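Local coordinates for putative nucleotidyltransferase, hypothetical protein AF0614 (Archaeoglobus fulgidus, PDB 1YLQ) that probably transfers nucleotidyl groups from nucleotides to a substrate not yet identified, at residues K5-I10 with I38-V43; E9-D14 with A18-Y23; E55-I60 with F71-K76. One frame throughout, in Å; residues are numbered along the deposited sequence.

Contact 1. Residues K5-I10 with I38-V43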
ATOM      1  N   LYS A   5      -0.551   7.309   7.872  1.00 27.65           N
ATOM      2  CA  LYS A   5      -0.704   8.365   8.890  1.00 28.20           C
ATOM      3  C   LYS A   5      -1.071   7.739  10.231  1.00 27.60           C
ATOM      4  O   LYS A   5      -0.488   8.097  11.251  1.00 28.13           O
ATOM      5  CB  LYS A   5      -1.784   9.374   8.440  1.00 27.01           C
ATOM      6  CG  LYS A   5      -1.969  10.657   9.296  1.00 29.61           C
ATOM      7  CD  LYS A   5      -3.209  11.443   8.788  1.00 28.63           C
ATOM      8  CE  LYS A   5      -3.252  12.929   9.314  1.00 31.50           C
ATOM      9  NZ  LYS A   5      -4.242  13.796   8.605  1.00 31.85           N
ATOM     10  N   GLU A   6      -2.012   6.798  10.198  1.00 26.40           N
ATOM     11  CA  GLU A   6      -2.506   6.087  11.366  1.00 27.66           C
ATOM     12  C   GLU A   6      -1.415   5.200  11.968  1.00 25.69           C
ATOM     13  O   GLU A   6      -1.251   5.227  13.152  1.00 24.50           O
ATOM     14  CB  GLU A   6      -3.673   5.198  11.003  1.00 27.85           C
ATOM     15  CG  GLU A   6      -4.941   5.416  11.796  1.00 35.39           C
ATOM     16  CD  GLU A   6      -6.228   5.160  10.963  1.00 40.16           C
ATOM     17  OE1 GLU A   6      -6.204   4.359   9.989  1.00 40.87           O
ATOM     18  OE2 GLU A   6      -7.275   5.778  11.282  1.00 45.26           O
ATOM     19  N   ILE A   7      -0.719   4.405  11.155  1.00 26.34           N
ATOM     20  CA  ILE A   7       0.486   3.663  11.611  1.00 27.30           C
ATOM     21  C   ILE A   7       1.513   4.575  12.368  1.00 28.27           C
ATOM     22  O   ILE A   7       2.022   4.203  13.441  1.00 28.20           O
ATOM     23  CB  ILE A   7       1.165   2.910  10.397  1.00 28.65           C
ATOM     24  CG1 ILE A   7       0.166   1.880   9.799  1.00 28.83           C
ATOM     25  CG2 ILE A   7       2.531   2.298  10.802  1.00 26.06           C
ATOM     26  CD1 ILE A   7       0.561   1.195   8.469  1.00 26.49           C
ATOM     27  N   LYS A   8       1.855   5.733  11.798  1.00 28.57           N
ATOM     28  CA  LYS A   8       2.893   6.568  12.429  1.00 29.07           C
ATOM     29  C   LYS A   8       2.304   7.020  13.771  1.00 28.92           C
ATOM     30  O   LYS A   8       3.000   7.050  14.791  1.00 27.43           O
ATOM     31  CB  LYS A   8       3.283   7.756  11.520  1.00 31.45           C
ATOM     32  CG  LYS A   8       4.562   8.624  11.926  1.00 32.79           C
ATOM     33  CD  LYS A   8       5.875   8.104  11.234  1.00 39.24           C
ATOM     34  CE  LYS A   8       7.217   8.751  11.763  1.00 38.86           C
ATOM     35  NZ  LYS A   8       8.226   7.789  12.406  1.00 46.22           N
ATOM     36  N   GLU A   9       1.010   7.346  13.797  1.00 28.93           N
ATOM     37  CA  GLU A   9       0.432   7.877  15.042  1.00 30.33           C
ATOM     38  C   GLU A   9       0.342   6.888  16.195  1.00 29.72           C
ATOM     39  O   GLU A   9       0.787   7.204  17.293  1.00 28.50           O
ATOM     40  CB  GLU A   9      -0.862   8.628  14.800  1.00 30.52           C
ATOM     41  CG  GLU A   9      -0.547  10.000  14.191  1.00 37.03           C
ATOM     42  CD  GLU A   9       0.724  10.665  14.799  1.00 43.62           C
ATOM     43  OE1 GLU A   9       0.642  11.312  15.885  1.00 47.64           O
ATOM     44  OE2 GLU A   9       1.815  10.551  14.191  1.00 45.59           O
ATOM     45  N   ILE A  10      -0.192   5.701  15.927  1.00 28.96           N
ATOM     46  CA  ILE A  10      -0.214   4.589  16.876  1.00 30.03           C
ATOM     47  C   ILE A  10       1.211   4.275  17.353  1.00 29.69           C
ATOM     48  O   ILE A  10       1.444   4.060  18.537  1.00 29.60           O
ATOM     49  CB  ILE A  10      -0.852   3.327  16.210  1.00 30.59           C
ATOM     50  CG1 ILE A  10      -2.344   3.585  15.960  1.00 33.11           C
ATOM     51  CG2 ILE A  10      -0.573   2.022  17.039  1.00 32.76           C
ATOM     52  CD1 ILE A  10      -2.953   2.756  14.822  1.00 38.89           C
ATOM     53  N   ILE A  38       2.905  -3.938   1.022  1.00 28.82           N
ATOM     54  CA  ILE A  38       3.699  -2.988   1.784  1.00 27.78           C
ATOM     55  C   ILE A  38       4.188  -3.767   3.025  1.00 28.00           C
ATOM     56  O   ILE A  38       3.380  -4.294   3.825  1.00 28.34           O
ATOM     57  CB  ILE A  38       2.909  -1.714   2.177  1.00 28.91           C
ATOM     58  CG1 ILE A  38       2.356  -1.001   0.930  1.00 28.37           C
ATOM     59  CG2 ILE A  38       3.796  -0.743   3.037  1.00 27.99           C
ATOM     60  CD1 ILE A  38       1.322   0.123   1.282  1.00 29.86           C
ATOM     61  N   ASP A  39       5.498  -3.922   3.134  1.00 25.86           N
ATOM     62  CA  ASP A  39       6.101  -4.316   4.439  1.00 26.42           C
ATOM     63  C   ASP A  39       6.375  -3.049   5.245  1.00 25.91           C
ATOM     64  O   ASP A  39       6.771  -2.015   4.689  1.00 26.37           O
ATOM     65  CB  ASP A  39       7.378  -5.084   4.234  1.00 25.68           C
ATOM     66  CG  ASP A  39       7.134  -6.420   3.588  1.00 32.05           C
ATOM     67  OD1 ASP A  39       6.566  -7.305   4.278  1.00 32.55           O
ATOM     68  OD2 ASP A  39       7.427  -6.550   2.365  1.00 32.45           O
ATOM     69  N   VAL A  40       6.109  -3.125   6.539  1.00 26.31           N
ATOM     70  CA  VAL A  40       6.320  -2.000   7.466  1.00 25.95           C
ATOM     71  C   VAL A  40       7.205  -2.493   8.594  1.00 25.12           C
ATOM     72  O   VAL A  40       6.784  -3.299   9.423  1.00 25.93           O
ATOM     73  CB  VAL A  40       5.015  -1.523   8.077  1.00 25.99           C
ATOM     74  CG1 VAL A  40       5.245  -0.208   8.868  1.00 24.47           C
ATOM     75  CG2 VAL A  40       3.955  -1.250   7.005  1.00 26.12           C
ATOM     76  N   ALA A  41       8.435  -2.017   8.640  1.00 24.73           N
ATOM     77  CA  ALA A  41       9.316  -2.384   9.765  1.00 24.22           C
ATOM     78  C   ALA A  41       9.248  -1.237  10.783  1.00 23.93           C
ATOM     79  O   ALA A  41       9.433  -0.071  10.428  1.00 24.74           O
ATOM     80  CB  ALA A  41      10.705  -2.627   9.280  1.00 22.42           C
ATOM     81  N   ILE A  42       8.904  -1.567  12.024  1.00 24.39           N
ATOM     82  CA  ILE A  42       8.852  -0.601  13.098  1.00 22.44           C
ATOM     83  C   ILE A  42       9.955  -0.977  14.088  1.00 23.31           C
ATOM     84  O   ILE A  42       9.936  -2.056  14.667  1.00 23.94           O
ATOM     85  CB  ILE A  42       7.453  -0.585  13.733  1.00 23.25           C
ATOM     86  CG1 ILE A  42       6.400  -0.364  12.615  1.00 23.39           C
ATOM     87  CG2 ILE A  42       7.386   0.522  14.932  1.00 22.23           C
ATOM     88  CD1 ILE A  42       4.996  -0.450  13.055  1.00 25.52           C
ATOM     89  N   VAL A  43      10.938  -0.096  14.258  1.00 22.18           N
ATOM     90  CA  VAL A  43      12.236  -0.500  14.751  1.00 23.08           C
ATOM     91  C   VAL A  43      12.605   0.339  15.971  1.00 23.23           C
ATOM     92  O   VAL A  43      12.642   1.564  15.900  1.00 22.40           O
ATOM     93  CB  VAL A  43      13.329  -0.280  13.667  1.00 21.68           C
ATOM     94  CG1 VAL A  43      14.713  -0.634  14.203  1.00 22.69           C
ATOM     95  CG2 VAL A  43      12.976  -1.068  12.326  1.00 23.42           C
TER

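Contact 2. Residues E9-D14 with A18-Y23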
ATOM      1  N   GLU A   9       1.010   7.346  13.797  1.00 28.93           N
ATOM      2  CA  GLU A   9       0.432   7.877  15.042  1.00 30.33           C
ATOM      3  C   GLU A   9       0.342   6.888  16.195  1.00 29.72           C
ATOM      4  O   GLU A   9       0.787   7.204  17.293  1.00 28.50           O
ATOM      5  CB  GLU A   9      -0.862   8.628  14.800  1.00 30.52           C
ATOM      6  CG  GLU A   9      -0.547  10.000  14.191  1.00 37.03           C
ATOM      7  CD  GLU A   9       0.724  10.665  14.799  1.00 43.62           C
ATOM      8  OE1 GLU A   9       0.642  11.312  15.885  1.00 47.64           O
ATOM      9  OE2 GLU A   9       1.815  10.551  14.191  1.00 45.59           O
ATOM     10  N   ILE A  10      -0.192   5.701  15.927  1.00 28.96           N
ATOM     11  CA  ILE A  10      -0.214   4.589  16.876  1.00 30.03           C
ATOM     12  C   ILE A  10       1.211   4.275  17.353  1.00 29.69           C
ATOM     13  O   ILE A  10       1.444   4.060  18.537  1.00 29.60           O
ATOM     14  CB  ILE A  10      -0.852   3.327  16.210  1.00 30.59           C
ATOM     15  CG1 ILE A  10      -2.344   3.585  15.960  1.00 33.11           C
ATOM     16  CG2 ILE A  10      -0.573   2.022  17.039  1.00 32.76           C
ATOM     17  CD1 ILE A  10      -2.953   2.756  14.822  1.00 38.89           C
ATOM     18  N   THR A  11       2.163   4.260  16.427  1.00 28.81           N
ATOM     19  CA  THR A  11       3.519   3.811  16.739  1.00 28.98           C
ATOM     20  C   THR A  11       4.136   4.824  17.714  1.00 30.31           C
ATOM     21  O   THR A  11       4.605   4.465  18.815  1.00 30.48           O
ATOM     22  CB  THR A  11       4.385   3.718  15.458  1.00 28.21           C
ATOM     23  OG1 THR A  11       3.873   2.685  14.618  1.00 27.86           O
ATOM     24  CG2 THR A  11       5.900   3.478  15.777  1.00 30.24           C
ATOM     25  N   LYS A  12       4.086   6.089  17.326  1.00 30.94           N
ATOM     26  CA  LYS A  12       4.757   7.123  18.098  1.00 32.04           C
ATOM     27  C   LYS A  12       4.091   7.387  19.473  1.00 31.55           C
ATOM     28  O   LYS A  12       4.751   7.877  20.401  1.00 29.88           O
ATOM     29  CB  LYS A  12       4.858   8.406  17.278  1.00 33.04           C
ATOM     30  CG  LYS A  12       5.957   8.427  16.189  1.00 36.78           C
ATOM     31  CD  LYS A  12       7.141   7.465  16.458  1.00 43.03           C
ATOM     32  CE  LYS A  12       8.488   8.156  16.196  1.00 46.07           C
ATOM     33  NZ  LYS A  12       8.320   9.483  15.547  1.00 48.95           N
ATOM     34  N   LYS A  13       2.807   7.024  19.600  1.00 30.96           N
ATOM     35  CA  LYS A  13       2.090   7.088  20.881  1.00 31.13           C
ATOM     36  C   LYS A  13       2.635   6.082  21.901  1.00 30.78           C
ATOM     37  O   LYS A  13       2.703   6.353  23.108  1.00 30.33           O
ATOM     38  CB  LYS A  13       0.607   6.833  20.672  1.00 31.58           C
ATOM     39  CG  LYS A  13      -0.193   7.161  21.893  1.00 34.10           C
ATOM     40  CD  LYS A  13      -1.678   6.836  21.794  1.00 35.92           C
ATOM     41  CE  LYS A  13      -2.239   6.968  23.225  1.00 36.95           C
ATOM     42  NZ  LYS A  13      -3.635   6.467  23.345  1.00 39.18           N
ATOM     43  N   ASP A  14       2.971   4.910  21.405  1.00 30.26           N
ATOM     44  CA  ASP A  14       3.506   3.816  22.228  1.00 32.00           C
ATOM     45  C   ASP A  14       5.038   3.920  22.380  1.00 31.28           C
ATOM     46  O   ASP A  14       5.603   3.953  23.494  1.00 31.62           O
ATOM     47  CB  ASP A  14       3.097   2.470  21.591  1.00 31.63           C
ATOM     48  CG  ASP A  14       3.326   1.288  22.530  1.00 35.03           C
ATOM     49  OD1 ASP A  14       4.249   1.346  23.402  1.00 34.60           O
ATOM     50  OD2 ASP A  14       2.575   0.310  22.394  1.00 35.37           O
ATOM     51  N   ALA A  18      10.610   5.199  17.953  1.00 27.05           N
ATOM     52  CA  ALA A  18      10.596   4.230  16.885  1.00 27.37           C
ATOM     53  C   ALA A  18      10.801   4.832  15.503  1.00 27.73           C
ATOM     54  O   ALA A  18      10.433   6.008  15.216  1.00 29.23           O
ATOM     55  CB  ALA A  18       9.369   3.278  16.945  1.00 27.51           C
ATOM     56  N   GLU A  19      11.456   4.063  14.648  1.00 26.59           N
ATOM     57  CA  GLU A  19      11.607   4.467  13.273  1.00 26.44           C
ATOM     58  C   GLU A  19      10.833   3.518  12.405  1.00 24.98           C
ATOM     59  O   GLU A  19      10.685   2.334  12.751  1.00 24.91           O
ATOM     60  CB  GLU A  19      13.067   4.522  12.853  1.00 26.69           C
ATOM     61  CG  GLU A  19      13.863   5.660  13.555  1.00 32.39           C
ATOM     62  CD  GLU A  19      13.687   7.064  12.897  1.00 38.11           C
ATOM     63  OE1 GLU A  19      12.583   7.466  12.395  1.00 36.74           O
ATOM     64  OE2 GLU A  19      14.688   7.801  12.921  1.00 42.50           O
ATOM     65  N   ILE A  20      10.249   4.059  11.335  1.00 22.86           N
ATOM     66  CA  ILE A  20       9.413   3.226  10.479  1.00 24.16           C
ATOM     67  C   ILE A  20       9.976   3.223   9.083  1.00 23.84           C
ATOM     68  O   ILE A  20      10.227   4.287   8.504  1.00 23.67           O
ATOM     69  CB  ILE A  20       7.910   3.706  10.471  1.00 25.20           C
ATOM     70  CG1 ILE A  20       7.362   3.725  11.901  1.00 23.96           C
ATOM     71  CG2 ILE A  20       7.072   2.836   9.484  1.00 23.69           C
ATOM     72  CD1 ILE A  20       6.199   4.728  12.080  1.00 22.42           C
ATOM     73  N   TYR A  21      10.122   2.019   8.547  1.00 24.52           N
ATOM     74  CA  TYR A  21      10.594   1.849   7.187  1.00 25.05           C
ATOM     75  C   TYR A  21       9.595   1.062   6.354  1.00 25.08           C
ATOM     76  O   TYR A  21       9.057   0.048   6.835  1.00 26.42           O
ATOM     77  CB  TYR A  21      11.880   1.029   7.255  1.00 23.67           C
ATOM     78  CG  TYR A  21      12.929   1.643   8.125  1.00 21.58           C
ATOM     79  CD1 TYR A  21      13.803   2.586   7.617  1.00 22.20           C
ATOM     80  CD2 TYR A  21      13.049   1.274   9.474  1.00 23.97           C
ATOM     81  CE1 TYR A  21      14.805   3.146   8.401  1.00 26.57           C
ATOM     82  CE2 TYR A  21      14.020   1.878  10.303  1.00 23.97           C
ATOM     83  CZ  TYR A  21      14.914   2.782   9.733  1.00 26.30           C
ATOM     84  OH  TYR A  21      15.888   3.375  10.512  1.00 26.22           O
ATOM     85  N   LEU A  22       9.425   1.462   5.088  1.00 24.39           N
ATOM     86  CA  LEU A  22       8.506   0.800   4.138  1.00 24.82           C
ATOM     87  C   LEU A  22       9.288   0.012   3.085  1.00 25.05           C
ATOM     88  O   LEU A  22      10.293   0.482   2.567  1.00 25.23           O
ATOM     89  CB  LEU A  22       7.597   1.849   3.449  1.00 24.04           C
ATOM     90  CG  LEU A  22       6.653   2.673   4.357  1.00 26.93           C
ATOM     91  CD1 LEU A  22       5.685   3.600   3.483  1.00 25.62           C
ATOM     92  CD2 LEU A  22       5.817   1.717   5.260  1.00 25.20           C
ATOM     93  N   TYR A  23       8.871  -1.214   2.808  1.00 25.58           N
ATOM     94  CA  TYR A  23       9.375  -1.945   1.658  1.00 25.44           C
ATOM     95  C   TYR A  23       8.247  -2.848   1.156  1.00 25.55           C
ATOM     96  O   TYR A  23       7.051  -2.514   1.326  1.00 24.41           O
ATOM     97  CB  TYR A  23      10.710  -2.673   1.980  1.00 26.83           C
ATOM     98  CG  TYR A  23      10.694  -3.527   3.226  1.00 27.59           C
ATOM     99  CD1 TYR A  23      10.702  -2.911   4.477  1.00 34.15           C
ATOM    100  CD2 TYR A  23      10.754  -4.955   3.165  1.00 28.18           C
ATOM    101  CE1 TYR A  23      10.697  -3.645   5.640  1.00 31.74           C
ATOM    102  CE2 TYR A  23      10.737  -5.743   4.404  1.00 28.28           C
ATOM    103  CZ  TYR A  23      10.722  -5.020   5.609  1.00 29.36           C
ATOM    104  OH  TYR A  23      10.742  -5.569   6.862  1.00 32.41           O
TER

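Contact 3. Residues E55-I60 with F71-K76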
ATOM      1  N   GLU A  55       2.801  -6.871  22.889  1.00 30.36           N
ATOM      2  CA  GLU A  55       1.822  -5.815  23.179  1.00 31.79           C
ATOM      3  C   GLU A  55       1.613  -4.921  21.938  1.00 31.47           C
ATOM      4  O   GLU A  55       0.487  -4.665  21.502  1.00 30.46           O
ATOM      5  CB  GLU A  55       2.452  -4.985  24.318  1.00 32.75           C
ATOM      6  CG  GLU A  55       1.768  -3.734  24.779  1.00 38.14           C
ATOM      7  CD  GLU A  55       1.904  -2.534  23.849  1.00 38.30           C
ATOM      8  OE1 GLU A  55       3.016  -1.988  23.620  1.00 35.99           O
ATOM      9  OE2 GLU A  55       0.835  -2.114  23.383  1.00 40.87           O
ATOM     10  N   PHE A  56       2.724  -4.433  21.383  1.00 31.44           N
ATOM     11  CA  PHE A  56       2.652  -3.479  20.281  1.00 31.33           C
ATOM     12  C   PHE A  56       2.120  -4.178  19.026  1.00 31.19           C
ATOM     13  O   PHE A  56       1.229  -3.666  18.293  1.00 31.16           O
ATOM     14  CB  PHE A  56       4.003  -2.842  20.013  1.00 31.82           C
ATOM     15  CG  PHE A  56       3.944  -1.791  18.917  1.00 33.71           C
ATOM     16  CD1 PHE A  56       3.451  -0.511  19.188  1.00 36.00           C
ATOM     17  CD2 PHE A  56       4.325  -2.105  17.641  1.00 31.87           C
ATOM     18  CE1 PHE A  56       3.339   0.447  18.174  1.00 34.84           C
ATOM     19  CE2 PHE A  56       4.231  -1.180  16.620  1.00 32.96           C
ATOM     20  CZ  PHE A  56       3.755   0.118  16.898  1.00 33.08           C
ATOM     21  N   PHE A  57       2.676  -5.348  18.767  1.00 30.16           N
ATOM     22  CA  PHE A  57       2.220  -6.126  17.615  1.00 30.76           C
ATOM     23  C   PHE A  57       0.725  -6.421  17.663  1.00 29.70           C
ATOM     24  O   PHE A  57       0.044  -6.299  16.626  1.00 29.47           O
ATOM     25  CB  PHE A  57       3.040  -7.400  17.400  1.00 30.74           C
ATOM     26  CG  PHE A  57       2.604  -8.219  16.217  1.00 32.57           C
ATOM     27  CD1 PHE A  57       3.171  -7.985  14.939  1.00 35.21           C
ATOM     28  CD2 PHE A  57       1.735  -9.287  16.371  1.00 32.24           C
ATOM     29  CE1 PHE A  57       2.829  -8.798  13.839  1.00 33.71           C
ATOM     30  CE2 PHE A  57       1.360 -10.089  15.251  1.00 35.31           C
ATOM     31  CZ  PHE A  57       1.902  -9.845  14.001  1.00 34.10           C
ATOM     32  N   GLY A  58       0.208  -6.801  18.835  1.00 30.16           N
ATOM     33  CA  GLY A  58      -1.202  -7.091  18.980  1.00 30.29           C
ATOM     34  C   GLY A  58      -2.050  -5.852  18.680  1.00 31.34           C
ATOM     35  O   GLY A  58      -3.043  -5.917  17.946  1.00 30.19           O
ATOM     36  N   LYS A  59      -1.639  -4.724  19.254  1.00 31.58           N
ATOM     37  CA  LYS A  59      -2.284  -3.413  19.013  1.00 33.70           C
ATOM     38  C   LYS A  59      -2.337  -3.044  17.517  1.00 33.57           C
ATOM     39  O   LYS A  59      -3.404  -2.706  16.981  1.00 33.14           O
ATOM     40  CB  LYS A  59      -1.498  -2.310  19.731  1.00 33.07           C
ATOM     41  CG  LYS A  59      -2.364  -1.347  20.521  1.00 39.19           C
ATOM     42  CD  LYS A  59      -1.701   0.007  20.658  1.00 42.30           C
ATOM     43  CE  LYS A  59      -0.419  -0.044  21.461  1.00 40.83           C
ATOM     44  NZ  LYS A  59      -0.619   0.246  22.941  1.00 46.00           N
ATOM     45  N   ILE A  60      -1.186  -3.076  16.848  1.00 34.31           N
ATOM     46  CA  ILE A  60      -1.122  -2.577  15.484  1.00 35.64           C
ATOM     47  C   ILE A  60      -1.849  -3.485  14.485  1.00 36.57           C
ATOM     48  O   ILE A  60      -2.533  -2.979  13.567  1.00 35.36           O
ATOM     49  CB  ILE A  60       0.326  -2.184  15.045  1.00 36.27           C
ATOM     50  CG1 ILE A  60       0.269  -1.222  13.837  1.00 39.04           C
ATOM     51  CG2 ILE A  60       1.151  -3.387  14.688  1.00 35.55           C
ATOM     52  CD1 ILE A  60       0.999   0.118  14.067  1.00 39.60           C
ATOM     53  N   PHE A  71       3.536  -6.235   9.097  1.00 26.04           N
ATOM     54  CA  PHE A  71       4.282  -5.476  10.099  1.00 24.87           C
ATOM     55  C   PHE A  71       5.430  -6.353  10.605  1.00 24.60           C
ATOM     56  O   PHE A  71       5.217  -7.549  10.760  1.00 24.72           O
ATOM     57  CB  PHE A  71       3.336  -5.116  11.284  1.00 23.67           C
ATOM     58  CG  PHE A  71       2.277  -4.111  10.906  1.00 24.89           C
ATOM     59  CD1 PHE A  71       2.590  -2.749  10.819  1.00 23.98           C
ATOM     60  CD2 PHE A  71       0.979  -4.538  10.604  1.00 23.28           C
ATOM     61  CE1 PHE A  71       1.598  -1.777  10.428  1.00 18.17           C
ATOM     62  CE2 PHE A  71      -0.026  -3.589  10.201  1.00 24.03           C
ATOM     63  CZ  PHE A  71       0.300  -2.223  10.139  1.00 23.15           C
ATOM     64  N   HIS A  72       6.596  -5.756  10.869  1.00 22.88           N
ATOM     65  CA  HIS A  72       7.767  -6.434  11.401  1.00 23.06           C
ATOM     66  C   HIS A  72       8.217  -5.526  12.526  1.00 24.03           C
ATOM     67  O   HIS A  72       8.542  -4.362  12.295  1.00 25.25           O
ATOM     68  CB  HIS A  72       8.856  -6.577  10.318  1.00 21.73           C
ATOM     69  CG  HIS A  72       8.372  -7.361   9.130  1.00 25.29           C
ATOM     70  ND1 HIS A  72       7.872  -6.772   7.989  1.00 28.72           N
ATOM     71  CD2 HIS A  72       8.256  -8.690   8.946  1.00 22.15           C
ATOM     72  CE1 HIS A  72       7.530  -7.707   7.126  1.00 26.71           C
ATOM     73  NE2 HIS A  72       7.713  -8.880   7.702  1.00 29.30           N
ATOM     74  N   ILE A  73       8.153  -6.041  13.739  1.00 23.49           N
ATOM     75  CA  ILE A  73       8.414  -5.251  14.954  1.00 21.69           C
ATOM     76  C   ILE A  73       9.780  -5.681  15.354  1.00 23.16           C
ATOM     77  O   ILE A  73       9.991  -6.847  15.722  1.00 24.09           O
ATOM     78  CB  ILE A  73       7.360  -5.619  16.035  1.00 21.63           C
ATOM     79  CG1 ILE A  73       5.903  -5.493  15.441  1.00 20.43           C
ATOM     80  CG2 ILE A  73       7.583  -4.788  17.337  1.00 20.53           C
ATOM     81  CD1 ILE A  73       5.659  -4.056  14.630  1.00 17.93           C
ATOM     82  N   LEU A  74      10.754  -4.774  15.247  1.00 22.16           N
ATOM     83  CA  LEU A  74      12.148  -5.190  15.292  1.00 22.25           C
ATOM     84  C   LEU A  74      13.019  -4.334  16.232  1.00 22.75           C
ATOM     85  O   LEU A  74      12.821  -3.149  16.301  1.00 21.95           O
ATOM     86  CB  LEU A  74      12.720  -5.040  13.878  1.00 22.11           C
ATOM     87  CG  LEU A  74      12.045  -5.785  12.765  1.00 20.77           C
ATOM     88  CD1 LEU A  74      12.716  -5.417  11.405  1.00 21.85           C
ATOM     89  CD2 LEU A  74      12.147  -7.298  13.068  1.00 21.41           C
ATOM     90  N   THR A  75      14.022  -4.951  16.867  1.00 22.76           N
ATOM     91  CA  THR A  75      15.074  -4.215  17.512  1.00 23.96           C
ATOM     92  C   THR A  75      15.983  -3.648  16.389  1.00 25.29           C
ATOM     93  O   THR A  75      15.873  -4.076  15.217  1.00 25.12           O
ATOM     94  CB  THR A  75      15.929  -5.158  18.417  1.00 23.61           C
ATOM     95  OG1 THR A  75      16.528  -6.159  17.597  1.00 22.54           O
ATOM     96  CG2 THR A  75      15.042  -5.918  19.432  1.00 21.26           C
ATOM     97  N   LYS A  76      16.942  -2.793  16.768  1.00 24.19           N
ATOM     98  CA  LYS A  76      17.919  -2.288  15.783  1.00 25.08           C
ATOM     99  C   LYS A  76      18.780  -3.402  15.134  1.00 24.82           C
ATOM    100  O   LYS A  76      18.972  -3.396  13.934  1.00 25.46           O
ATOM    101  CB  LYS A  76      18.810  -1.191  16.376  1.00 24.45           C
ATOM    102  CG  LYS A  76      18.008   0.162  16.492  1.00 23.66           C
ATOM    103  CD  LYS A  76      18.842   1.243  17.168  1.00 23.41           C
ATOM    104  CE  LYS A  76      18.201   2.697  16.956  1.00 20.00           C
ATOM    105  NZ  LYS A  76      19.240   3.713  17.469  1.00 16.61           N
TER

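Contact 1. Residues K5-I10 with I38-V43
Apolar helix-on-sheet packing joins Ile7, on helix 3-14, to Val40 and Ile42 of strand 38-43, close to the centre of the chain. The evidence is a pair of methyl contacts: Ile7 CG2 lies 4.2 Å from Val40 CG1 and 4.3 Å from the end methyl of Ile42, CD1. Both are ordinary van der Waals distances at the loose end of the range, and the two segments together bury only 93 Å². Their backbones stay well apart, the nearest alpha carbons, Ile7 CA and Val40 CA, being 9.1 Å from each other, which leaves the space between helix and strand to side chains.

Ile7 and Val40 meet tip to tip. In each the touching branch is the one opposite the backbone N; for Val40 CG1 the torsion is -171°, which carries this methyl out toward the helix. Ile42, two residues on and therefore on the same face of the strand, extends its longer branch so that CD1 reaches the same Ile7 methyl. All three residues are buried. Around them the layer is completed by Phe71 of strand 69-74 and Phe64, which touch Ile7, by Ile20 of strand 19-23 against Val40, and by Phe56 of helix 50-63 against Ile42.

Contact 2. Residues E9-D14 with A18-Y23
Lys12 CA and Ala18 CA approach to 6.6 Å where helix 3-14 ends and the chain, after a four-residue connection that ends with Ala18, enters strand 19-23; this is the closest alpha-carbon pair between the segments. Thr11 meets the strand side with its methyl: Thr11 CG2 lies 3.7 Å from Ala18 CB and 3.9 Å from Ile20 CD1. Thr11 and Ile20 come tip to tip, while Ala18 offers its single methyl to the same threonine carbon. The Thr11 torsion of -66° divides the two branches, setting CG2 opposite the backbone N and leaving OG1 beside that N, where it hydrogen-bonds to the carbonyl oxygen of Ile7 one helical turn earlier.

Lys12, its chain bent at the last three torsions, folds over the loop residue Ala18; the modelled Lys12 CE to Ala18 O distance of 3.1 Å is short for a carbon-oxygen pair, so the placement of the lysine end is doubtful. As modelled, Lys12 NZ is 5.7 Å from Glu19 OE1, too far for an ion pair. The chemistry thus implies a junction held by methyl packing, with the threonine hydroxyl satisfied inside its own helix; the nearby Lys8 and Glu19 probably act on the Lys12 charge in opposite senses.

Contact 3. Residues E55-I60 with F71-K76
Phe71 and Ile60 meet ring face to aliphatic branch. Ile60 CG1 lies over one face of the Phe71 ring, 4.0 Å from its centroid and 23° off the ring normal, a CH-pi contact displaced toward the rim near CE1 and CZ. The other branch of Ile60, CG2, reaches the same ring near its root, 4.0 Å from Phe71 CG, so the isoleucine spans the ring lengthwise. With a first torsion of -160°, Ile60 places CG1 roughly opposite its backbone N and aims it at the strand.

Ile73, two residues along and on the same side of the strand as Phe71, is met by two rings, both at their edges. Ile73 CG1 lies 3.7 Å from Phe57 CD1, near the plane of that ring, while Ile73 CD1 is 3.8 Å from Phe56 CE2, again in the ring plane. Successive atoms of one Ile73 branch thus meet adjacent helix residues. Helix 50-63 is the connection of a beta-alpha-beta unit, between strands 38-43 and 69-74, which are parallel neighbours in the sheet; accordingly the segment axes run nearly antiparallel, at 160°, and approach to 9.4 Å.

Were Phe71 replaced by an alanine, Ile60 would probably lose the ring face against which both its branches pack, and a gap would be likely to open between helix and strand. Phe71 also touches Val40 and Ile42 of strand 38-43 and Ile7 of helix 3-14. Phe57, by contrast, lies at the exposed margin, where Phe57 CE1 stands 4.1 Å from Phe71 O.

Contacts 1 and 2 share Glu9 and Ile10 and lie on successive parts of helix 3-14, their centres about 4 Å apart. The strands they reach, 38-43 and 19-23, are antiparallel neighbours, joined for example by Ala41 N to Tyr21 O at 2.8 Å, probably a hydrogen bond. Contact 3 has its centre about 9 Å from each of the others; it adds strand 69-74 to the same sheet and lays helix 50-63 against it. Ile42 N to His72 O, 2.8 Å, probably bonds it to contact 1, and Ile7 CD1 of contact 1 packs 3.7 Å from Phe71 CE1. Between the helices, Asp14 OD2 of contact 2 lies 3.2 Å from Lys59 NZ of contact 3, a long, weak ion pair.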